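Local coordinates for protein iron-containing alcohol dehydrogenase (Ralstonia eutropha, PDB 3JZD) that probably reduces maleylacetate to 3-oxoadipate with NADH or NADPH, as a homodimeric member of the iron-containing alcohol dehydrogenase family, at residues G64-A69 / R79-R84; T129-L134 / T142-R147; R323-A328 / P343-L348. All blocks are in the same frame, centred on the assembly; numbering follows the deposited sequence.

How the contacts relate
From the N terminus, contact 1 comes first: strand 62-66 runs into a loop, and helix 75-88 turns back antiparallel to it at the edge of the parallel sheet, with nine residues separating the two segments. Contact 2 closes the hairpin of strands 131-136 and 139-144, whose first strand, with the loop leading into it, holds the nicotinamide end of NAD. Contact 3 joins helices 321-328 and 341-353 near the C terminus, within the all-helical part. The three follow in series, and none encloses or crosses another. Centres of contacts 1 and 2 are about 19 Å apart, both in the N-terminal part; contact 3 lies about 38 Å from contact 1, centre to centre.

Contact 1. Residues G64-A69 / R79-R84; sequences GVYAGA and RDATAR
Tyr66 supplies the largest buried area of this contact, its ring lying between strand 62-66 and helix 75-88 with Ala81 against one face and Asp80 at the hydroxyl end. CG stands anti to the backbone N, which carries the ring off the strand toward the helix. Ala81 CA sits 4.0 Å from the centroid of the Tyr66 ring and only 17° off its normal, a CH-pi contact over the face. Ala81 CB adds an apolar touch, 3.8 Å from Tyr66 CE1. At the ring edge, Tyr66 OH donates to Asp80 OD2; the modelled separation of 2.4 Å is very short, so its exact length deserves caution. The carboxylate and ring planes are 65° apart.

Arg84 meets the same long edge of the ring, nearer the strand, at CD2. Its chain bends at chi2 and chi3, folding the guanidinium back so that one of its faces lies against Tyr66 CD2, with Arg84 NH2 3.5 Å from that carbon. The planes are again steeply inclined, which argues against a parallel stack. Arg84 NH1 also gives a weak hydrogen bond to Val65 O (3.4 Å), while one water accepts from both Arg84 NH2 and Ala67 N, bridging the helix to the chain just beyond the strand. Leu104 of helix 99-112 touches both Tyr66 and Ala81. With the axes 169° apart, strand and following helix form the strand-to-helix half of a beta-alpha-beta crossover, at the outermost strand of the Rossmann-like nucleotide-binding domain.

Contact 2. Residues T129-L134 / T142-R147; sequences TPVYGL and TGRDPR. With NAD (nicotinamide-adenine-dinucleotide), chain E.
Val131 and Arg144 face each other as a non-hydrogen-bonded pair in an antiparallel beta hairpin. The tight part is centred on the next, hydrogen-bonded pair: Tyr132 N donates to Gly143 O at 2.8 Å, and Gly143 N returns a bond to Tyr132 O. Beyond the strand ends, Asp145 N reaches Pro130 O in the carbonyl plane, with an N-H...O angle of 163°. The Tyr132 ring folds back over the partner strand because CG lies between the backbone N and carbonyl carbon (chi1 60°). Gly143 CA then comes 3.9 Å from the Tyr132 ring centroid, a CH-pi contact over the face, and glycine's lack of a side chain leaves space for the ring.

The face bearing Val131 and Arg144 is the more solvent-facing side, though Arg144 still lies close along Pro130, extended from CG to NE and pointing the same way. Its guanidinium turns one face to Val131 CG2, which lies 3.4 Å from Arg144 NH1; Arg144 NH2 makes a weak hydrogen bond to Gly235 O. At the tyrosine end, a water joins Tyr132 OH to Arg144 O.

Thr129, just before the first strand, and Val131 at its start present polar atoms to the cofactor. Thr129 OG1 accepts from Val131 N, closing an ST turn. The same Thr129 OG1 donates to the carboxamide oxygen NAD O7N at 2.7 Å, while NAD N7N donates to Val131 O at 2.9 Å.

Contact 3. Residues R323-A328 / P343-L348; sequences RAADIA and PIRALL. With CA (calcium ion), chain F.
Leu348 lays its CD1 methyl over the backbone and methyl groups of Ala324 and Ala325. Leu348 CD1 is 3.5 Å from Ala325 N and 3.8 Å from Ala325 CB, and it also touches Ala324 CB. With CG anti to the carbonyl carbon (chi1 -76°), the leucine branch is directed at the facing helix. One turn earlier, Ile344 uses its CG2 branch: that methyl meets Ala328 CB at 3.7 Å and, more distantly, Ala325 CB. The spacing of Ile344 and Leu348, four residues apart, matches that of Ala324 and Ala328 on the other helix.

These contacts pack helix 321-328 against helix 341-353 in the helical C-terminal part characteristic of iron-containing alcohol dehydrogenases. The axes of the two short segments approach to 9.1 Å, at an angle of 131° between their directions, and Ala325 and Arg345 have the nearest CA atoms. Alanines on the first helix, offering single methyls, are consistent with this fairly close approach. Phe253 of helix 241-253 reaches Ala324, and Tyr271 of helix 257-272 reaches Ile344, extending the apolar layer.

Arg345 borders the interface with its aliphatic part, CD lying 3.9 Å from Ala325 CB. A bend at chi2 (65°) redirects the chain; NE forms a salt bridge with Asp322 OD1, and NH1 bonds to Gln349 OE1. Asp326 points away from this packing and chelates a calcium ion with both carboxylate oxygens, at 2.5 Å for OD1 and 2.4 Å for OD2, alongside two waters.

Contact 1. Residues G64-A69 / R79-R84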
loop_
_atom_site.group_PDB
_atom_site.type_symbol
_atom_site.label_atom_id
_atom_site.label_comp_id
_atom_site.label_asym_id
_atom_site.label_seq_id
_atom_site.Cartn_x
_atom_site.Cartn_y
_atom_site.Cartn_z
ATOM N N GLY A 64 14.995 30.191 4.120
ATOM C CA GLY A 64 16.079 30.373 3.152
ATOM C C GLY A 64 16.399 29.098 2.389
ATOM O O GLY A 64 15.750 28.072 2.570
ATOM N N VAL A 65 17.420 29.174 1.541
ATOM C CA VAL A 65 17.838 28.067 0.709
ATOM C C VAL A 65 19.274 27.706 1.013
ATOM O O VAL A 65 20.136 28.563 1.044
ATOM C CB VAL A 65 17.743 28.404 -0.793
ATOM C CG1 VAL A 65 18.345 27.280 -1.647
ATOM C CG2 VAL A 65 16.318 28.678 -1.186
ATOM N N TYR A 66 19.506 26.440 1.291
ATOM C CA TYR A 66 20.822 25.924 1.511
ATOM C C TYR A 66 21.072 25.069 0.293
ATOM O O TYR A 66 20.507 23.972 0.167
ATOM C CB TYR A 66 20.893 25.064 2.754
ATOM C CG TYR A 66 22.277 24.484 2.930
ATOM C CD1 TYR A 66 22.607 23.252 2.409
ATOM C CD2 TYR A 66 23.266 25.209 3.577
ATOM C CE1 TYR A 66 23.878 22.737 2.556
ATOM C CE2 TYR A 66 24.527 24.699 3.747
ATOM C CZ TYR A 66 24.825 23.478 3.246
ATOM O OH TYR A 66 26.070 22.982 3.412
ATOM N N ALA A 67 21.934 25.570 -0.580
ATOM C CA ALA A 67 22.219 24.950 -1.872
ATOM C C ALA A 67 23.516 24.182 -1.926
ATOM O O ALA A 67 24.197 24.213 -2.940
ATOM C CB ALA A 67 22.228 26.013 -2.943
ATOM N N GLY A 68 23.838 23.430 -0.893
ATOM C CA GLY A 68 25.046 22.633 -0.916
ATOM C C GLY A 68 24.851 21.132 -0.835
ATOM O O GLY A 68 25.738 20.430 -0.369
ATOM N N ALA A 69 23.726 20.593 -1.276
ATOM C CA ALA A 69 23.594 19.134 -1.265
ATOM C C ALA A 69 24.697 18.600 -2.171
ATOM O O ALA A 69 25.037 19.254 -3.162
ATOM C CB ALA A 69 22.281 18.683 -1.763
ATOM N N ARG A 79 26.890 18.191 8.391
ATOM C CA ARG A 79 27.221 19.128 9.499
ATOM C C ARG A 79 26.954 20.573 9.128
ATOM O O ARG A 79 26.366 21.350 9.893
ATOM C CB ARG A 79 28.707 19.039 9.871
ATOM C CG ARG A 79 29.177 17.658 10.266
ATOM C CD ARG A 79 29.028 17.302 11.739
ATOM N NE ARG A 79 29.277 15.864 11.909
ATOM C CZ ARG A 79 30.473 15.273 11.817
ATOM N NH1 ARG A 79 31.577 15.973 11.545
ATOM N NH2 ARG A 79 30.568 13.954 11.987
ATOM N N ASP A 80 27.419 20.951 7.951
ATOM C CA ASP A 80 27.228 22.310 7.507
ATOM C C ASP A 80 25.742 22.638 7.329
ATOM O O ASP A 80 25.303 23.716 7.695
ATOM C CB ASP A 80 27.957 22.545 6.204
ATOM C CG ASP A 80 27.948 23.996 5.803
ATOM O OD1 ASP A 80 28.182 24.840 6.680
ATOM O OD2 ASP A 80 27.719 24.305 4.617
ATOM N N ALA A 81 24.986 21.717 6.746
ATOM C CA ALA A 81 23.562 21.943 6.526
ATOM C C ALA A 81 22.827 22.065 7.859
ATOM O O ALA A 81 22.040 22.975 8.059
ATOM C CB ALA A 81 22.981 20.844 5.698
ATOM N N THR A 82 23.114 21.145 8.774
ATOM C CA THR A 82 22.501 21.134 10.092
ATOM C C THR A 82 22.816 22.399 10.857
ATOM O O THR A 82 21.944 22.954 11.515
ATOM C CB THR A 82 22.955 19.916 10.884
ATOM O OG1 THR A 82 22.608 18.755 10.137
ATOM C CG2 THR A 82 22.276 19.856 12.232
ATOM N N ALA A 83 24.055 22.869 10.746
ATOM C CA ALA A 83 24.445 24.123 11.360
ATOM C C ALA A 83 23.619 25.257 10.793
ATOM O O ALA A 83 23.142 26.109 11.535
ATOM C CB ALA A 83 25.923 24.393 11.134
ATOM N N ARG A 84 23.435 25.290 9.480
ATOM C CA ARG A 84 22.635 26.365 8.896
ATOM C C ARG A 84 21.171 26.309 9.350
ATOM O O ARG A 84 20.538 27.342 9.549
ATOM C CB ARG A 84 22.643 26.276 7.389
ATOM C CG ARG A 84 21.839 27.388 6.773
ATOM C CD ARG A 84 22.639 28.684 6.706
ATOM N NE ARG A 84 23.509 28.606 5.540
ATOM C CZ ARG A 84 23.076 28.748 4.285
ATOM N NH1 ARG A 84 21.778 28.988 4.021
ATOM N NH2 ARG A 84 23.939 28.635 3.285
HETATM O O HOH W 1 23.755 27.753 0.180
#

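Contact 2. Residues T129-L134 / T142-R147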
loop_
_atom_site.group_PDB
_atom_site.type_symbol
_atom_site.label_atom_id
_atom_site.label_comp_id
_atom_site.label_asym_id
_atom_site.label_seq_id
_atom_site.Cartn_x
_atom_site.Cartn_y
_atom_site.Cartn_z
ATOM N N THR A 129 11.927 5.745 1.984
ATOM C CA THR A 129 12.651 4.725 2.749
ATOM C C THR A 129 13.170 5.343 4.016
ATOM O O THR A 129 13.476 6.536 4.037
ATOM C CB THR A 129 13.895 4.145 1.983
ATOM O OG1 THR A 129 15.025 5.002 2.200
ATOM C CG2 THR A 129 13.590 3.979 0.440
ATOM N N PRO A 130 13.278 4.544 5.094
ATOM C CA PRO A 130 13.862 4.990 6.360
ATOM C C PRO A 130 15.398 4.848 6.408
ATOM O O PRO A 130 16.005 4.929 7.515
ATOM C CB PRO A 130 13.247 4.019 7.379
ATOM C CG PRO A 130 13.019 2.752 6.608
ATOM C CD PRO A 130 12.820 3.142 5.151
ATOM N N VAL A 131 16.017 4.635 5.250
ATOM C CA VAL A 131 17.470 4.445 5.152
ATOM C C VAL A 131 18.192 5.725 4.811
ATOM O O VAL A 131 17.805 6.459 3.880
ATOM C CB VAL A 131 17.833 3.343 4.133
ATOM C CG1 VAL A 131 19.348 3.275 3.937
ATOM C CG2 VAL A 131 17.319 1.966 4.646
ATOM N N TYR A 132 19.201 6.043 5.616
ATOM C CA TYR A 132 20.025 7.220 5.378
ATOM C C TYR A 132 21.443 6.767 5.066
ATOM O O TYR A 132 21.831 5.626 5.351
ATOM C CB TYR A 132 20.049 8.156 6.590
ATOM C CG TYR A 132 20.590 7.509 7.836
ATOM C CD1 TYR A 132 21.961 7.535 8.126
ATOM C CD2 TYR A 132 19.750 6.853 8.711
ATOM C CE1 TYR A 132 22.451 6.917 9.250
ATOM C CE2 TYR A 132 20.234 6.244 9.844
ATOM C CZ TYR A 132 21.578 6.276 10.103
ATOM O OH TYR A 132 22.039 5.666 11.233
ATOM N N GLY A 133 22.216 7.684 4.500
ATOM C CA GLY A 133 23.605 7.434 4.139
ATOM C C GLY A 133 24.474 8.636 4.448
ATOM O O GLY A 133 24.054 9.768 4.278
ATOM N N LEU A 134 25.691 8.371 4.904
ATOM C CA LEU A 134 26.662 9.413 5.229
ATOM C C LEU A 134 28.017 8.936 4.723
ATOM O O LEU A 134 28.364 7.770 4.883
ATOM C CB LEU A 134 26.714 9.641 6.744
ATOM C CG LEU A 134 25.475 10.253 7.386
ATOM C CD1 LEU A 134 25.672 10.374 8.921
ATOM C CD2 LEU A 134 25.199 11.624 6.760
ATOM N N THR A 142 25.566 3.515 5.945
ATOM C CA THR A 142 24.134 3.687 5.877
ATOM C C THR A 142 23.517 3.079 7.114
ATOM O O THR A 142 24.110 2.232 7.753
ATOM C CB THR A 142 23.514 3.003 4.676
ATOM O OG1 THR A 142 23.617 1.596 4.870
ATOM C CG2 THR A 142 24.209 3.433 3.357
ATOM N N GLY A 143 22.336 3.564 7.457
ATOM C CA GLY A 143 21.586 3.061 8.606
ATOM C C GLY A 143 20.097 3.276 8.368
ATOM O O GLY A 143 19.693 3.861 7.356
ATOM N N ARG A 144 19.292 2.821 9.311
ATOM C CA ARG A 144 17.856 2.888 9.214
ATOM C C ARG A 144 17.363 3.575 10.458
ATOM O O ARG A 144 17.833 3.283 11.550
ATOM C CB ARG A 144 17.302 1.478 9.150
ATOM C CG ARG A 144 15.925 1.366 8.535
ATOM C CD ARG A 144 15.460 -0.116 8.428
ATOM N NE ARG A 144 14.534 -0.309 7.304
ATOM C CZ ARG A 144 14.892 -0.712 6.073
ATOM N NH1 ARG A 144 16.157 -1.015 5.783
ATOM N NH2 ARG A 144 13.974 -0.835 5.125
ATOM N N ASP A 145 16.433 4.506 10.300
ATOM C CA ASP A 145 15.863 5.217 11.419
ATOM C C ASP A 145 14.560 5.866 10.910
ATOM O O ASP A 145 14.588 6.663 9.973
ATOM C CB ASP A 145 16.869 6.256 11.964
ATOM C CG ASP A 145 16.406 6.915 13.258
ATOM O OD1 ASP A 145 15.192 7.138 13.410
ATOM O OD2 ASP A 145 17.254 7.243 14.114
ATOM N N PRO A 146 13.415 5.514 11.521
ATOM C CA PRO A 146 12.078 6.047 11.165
ATOM C C PRO A 146 12.067 7.559 11.106
ATOM O O PRO A 146 11.368 8.152 10.309
ATOM C CB PRO A 146 11.189 5.585 12.325
ATOM C CG PRO A 146 11.877 4.410 12.890
ATOM C CD PRO A 146 13.356 4.637 12.706
ATOM N N ARG A 147 12.878 8.139 11.958
ATOM C CA ARG A 147 13.107 9.568 12.065
ATOM C C ARG A 147 13.484 10.252 10.751
ATOM O O ARG A 147 13.159 11.420 10.555
ATOM C CB ARG A 147 14.278 9.676 13.029
ATOM C CG ARG A 147 14.442 10.889 13.879
ATOM C CD ARG A 147 15.475 10.526 14.961
ATOM N NE ARG A 147 15.426 11.449 16.071
ATOM C CZ ARG A 147 16.067 12.610 16.118
ATOM N NH1 ARG A 147 16.810 13.004 15.089
ATOM N NH2 ARG A 147 15.959 13.391 17.195
HETATM P PA NAD E . 21.377 12.918 -7.503
HETATM O O1A NAD E . 20.469 13.343 -6.386
HETATM O O2A NAD E . 22.711 12.655 -6.949
HETATM O O5B NAD E . 21.259 13.931 -8.747
HETATM C C5B NAD E . 22.255 13.948 -9.767
HETATM C C4B NAD E . 22.256 15.310 -10.435
HETATM O O4B NAD E . 21.063 15.542 -11.157
HETATM C C3B NAD E . 22.329 16.428 -9.402
HETATM O O3B NAD E . 23.199 17.441 -9.818
HETATM C C2B NAD E . 20.938 17.015 -9.377
HETATM O O2B NAD E . 20.936 18.370 -8.990
HETATM C C1B NAD E . 20.505 16.794 -10.822
HETATM N N9A NAD E . 19.052 16.707 -10.962
HETATM C C8A NAD E . 18.248 15.903 -10.194
HETATM N N7A NAD E . 16.984 16.054 -10.624
HETATM C C5A NAD E . 16.947 16.936 -11.632
HETATM C C6A NAD E . 15.898 17.478 -12.389
HETATM N N6A NAD E . 14.702 16.928 -12.448
HETATM N N1A NAD E . 16.199 18.426 -13.336
HETATM C C2A NAD E . 17.496 18.835 -13.538
HETATM N N3A NAD E . 18.533 18.293 -12.800
HETATM C C4A NAD E . 18.259 17.369 -11.839
HETATM O O3 NAD E . 20.935 11.569 -8.268
HETATM P PN NAD E . 19.973 10.405 -7.710
HETATM O O1N NAD E . 20.311 9.227 -8.622
HETATM O O2N NAD E . 18.598 10.919 -7.548
HETATM O O5D NAD E . 20.435 10.090 -6.249
HETATM C C5D NAD E . 21.426 9.135 -6.008
HETATM C C4D NAD E . 21.877 9.321 -4.573
HETATM O O4D NAD E . 20.779 9.012 -3.752
HETATM C C3D NAD E . 22.981 8.356 -4.188
HETATM O O3D NAD E . 23.698 8.919 -3.133
HETATM C C2D NAD E . 22.216 7.158 -3.722
HETATM O O2D NAD E . 22.998 6.306 -2.924
HETATM C C1D NAD E . 21.076 7.861 -2.982
HETATM N N1N NAD E . 19.911 6.976 -2.815
HETATM C C2N NAD E . 19.548 6.631 -1.538
HETATM C C3N NAD E . 18.454 5.805 -1.321
HETATM C C7N NAD E . 17.994 5.498 0.086
HETATM O O7N NAD E . 16.859 4.712 0.289
HETATM N N7N NAD E . 18.606 5.986 1.149
HETATM C C4N NAD E . 17.727 5.333 -2.426
HETATM C C5N NAD E . 18.099 5.695 -3.716
HETATM C C6N NAD E . 19.191 6.547 -3.898
HETATM O O HOH W 2 20.481 4.085 12.671
#

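Contact 3. Residues R323-A328 / P343-L348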
loop_
_atom_site.group_PDB
_atom_site.type_symbol
_atom_site.label_atom_id
_atom_site.label_comp_id
_atom_site.label_asym_id
_atom_site.label_seq_id
_atom_site.Cartn_x
_atom_site.Cartn_y
_atom_site.Cartn_z
ATOM N N ARG A 323 39.769 -6.500 -7.951
ATOM C CA ARG A 323 39.551 -5.956 -6.619
ATOM C C ARG A 323 38.053 -5.850 -6.319
ATOM O O ARG A 323 37.604 -6.152 -5.219
ATOM C CB ARG A 323 40.191 -4.585 -6.466
ATOM C CG ARG A 323 39.955 -3.937 -5.093
ATOM C CD ARG A 323 40.517 -2.515 -4.988
ATOM N NE ARG A 323 41.954 -2.484 -5.207
ATOM C CZ ARG A 323 42.897 -2.604 -4.265
ATOM N NH1 ARG A 323 42.592 -2.718 -2.985
ATOM N NH2 ARG A 323 44.174 -2.603 -4.615
ATOM N N ALA A 324 37.292 -5.430 -7.305
ATOM C CA ALA A 324 35.853 -5.332 -7.160
ATOM C C ALA A 324 35.243 -6.688 -6.792
ATOM O O ALA A 324 34.300 -6.742 -5.996
ATOM C CB ALA A 324 35.219 -4.779 -8.464
ATOM N N ALA A 325 35.726 -7.770 -7.401
ATOM C CA ALA A 325 35.195 -9.083 -7.072
ATOM C C ALA A 325 35.566 -9.440 -5.597
ATOM O O ALA A 325 34.746 -10.010 -4.865
ATOM C CB ALA A 325 35.680 -10.146 -8.022
ATOM N N ASP A 326 36.765 -9.101 -5.158
ATOM C CA ASP A 326 37.139 -9.363 -3.745
ATOM C C ASP A 326 36.227 -8.626 -2.777
ATOM O O ASP A 326 35.726 -9.240 -1.838
ATOM C CB ASP A 326 38.571 -9.005 -3.444
ATOM C CG ASP A 326 39.578 -9.890 -4.188
ATOM O OD1 ASP A 326 39.379 -11.123 -4.318
ATOM O OD2 ASP A 326 40.588 -9.340 -4.649
ATOM N N ILE A 327 36.007 -7.336 -3.011
ATOM C CA ILE A 327 35.158 -6.508 -2.164
ATOM C C ILE A 327 33.724 -7.066 -2.191
ATOM O O ILE A 327 33.085 -7.108 -1.150
ATOM C CB ILE A 327 35.113 -5.044 -2.623
ATOM C CG1 ILE A 327 36.502 -4.386 -2.596
ATOM C CG2 ILE A 327 34.175 -4.219 -1.749
ATOM C CD1 ILE A 327 36.599 -3.039 -3.415
ATOM N N ALA A 328 33.242 -7.535 -3.345
ATOM C CA ALA A 328 31.880 -8.114 -3.452
ATOM C C ALA A 328 31.722 -9.320 -2.555
ATOM O O ALA A 328 30.622 -9.635 -2.159
ATOM C CB ALA A 328 31.507 -8.548 -4.947
ATOM N N PRO A 343 31.943 -16.818 -10.408
ATOM C CA PRO A 343 30.799 -16.269 -11.108
ATOM C C PRO A 343 30.590 -14.755 -10.835
ATOM O O PRO A 343 30.084 -14.073 -11.685
ATOM C CB PRO A 343 29.630 -17.118 -10.612
ATOM C CG PRO A 343 30.075 -17.649 -9.244
ATOM C CD PRO A 343 31.566 -17.860 -9.437
ATOM N N ILE A 344 30.990 -14.240 -9.679
ATOM C CA ILE A 344 30.907 -12.774 -9.448
ATOM C C ILE A 344 31.902 -12.043 -10.341
ATOM O O ILE A 344 31.572 -11.002 -10.929
ATOM C CB ILE A 344 31.122 -12.356 -7.967
ATOM C CG1 ILE A 344 29.853 -12.657 -7.164
ATOM C CG2 ILE A 344 31.501 -10.841 -7.847
ATOM C CD1 ILE A 344 28.630 -11.823 -7.521
ATOM N N ARG A 345 33.100 -12.608 -10.470
ATOM C CA ARG A 345 34.111 -12.011 -11.324
ATOM C C ARG A 345 33.659 -12.019 -12.800
ATOM O O ARG A 345 33.950 -11.088 -13.536
ATOM C CB ARG A 345 35.448 -12.734 -11.178
ATOM C CG ARG A 345 36.513 -12.131 -12.095
ATOM C CD ARG A 345 36.816 -10.707 -11.672
ATOM N NE ARG A 345 37.883 -10.129 -12.463
ATOM C CZ ARG A 345 37.712 -9.627 -13.682
ATOM N NH1 ARG A 345 36.513 -9.673 -14.280
ATOM N NH2 ARG A 345 38.742 -9.107 -14.327
ATOM N N ALA A 346 32.958 -13.067 -13.223
ATOM C CA ALA A 346 32.431 -13.165 -14.602
ATOM C C ALA A 346 31.249 -12.173 -14.812
ATOM O O ALA A 346 31.087 -11.611 -15.903
ATOM C CB ALA A 346 31.969 -14.635 -14.908
ATOM N N LEU A 347 30.442 -11.966 -13.760
ATOM C CA LEU A 347 29.348 -10.990 -13.809
ATOM C C LEU A 347 29.980 -9.646 -14.071
ATOM O O LEU A 347 29.568 -8.928 -14.953
ATOM C CB LEU A 347 28.588 -10.932 -12.471
ATOM C CG LEU A 347 27.451 -9.912 -12.238
ATOM C CD1 LEU A 347 26.649 -10.273 -10.962
ATOM C CD2 LEU A 347 27.991 -8.406 -12.188
ATOM N N LEU A 348 30.998 -9.322 -13.297
ATOM C CA LEU A 348 31.688 -8.041 -13.420
ATOM C C LEU A 348 32.334 -7.811 -14.787
ATOM O O LEU A 348 32.342 -6.682 -15.293
ATOM C CB LEU A 348 32.744 -7.946 -12.319
ATOM C CG LEU A 348 32.211 -7.651 -10.922
ATOM C CD1 LEU A 348 33.266 -7.874 -9.878
ATOM C CD2 LEU A 348 31.710 -6.226 -10.879
HETATM CA CA CA F . 41.563 -11.430 -5.404
HETATM O O HOH W 3 40.445 -10.946 -7.430
HETATM O O HOH W 4 42.616 -9.559 -6.440
#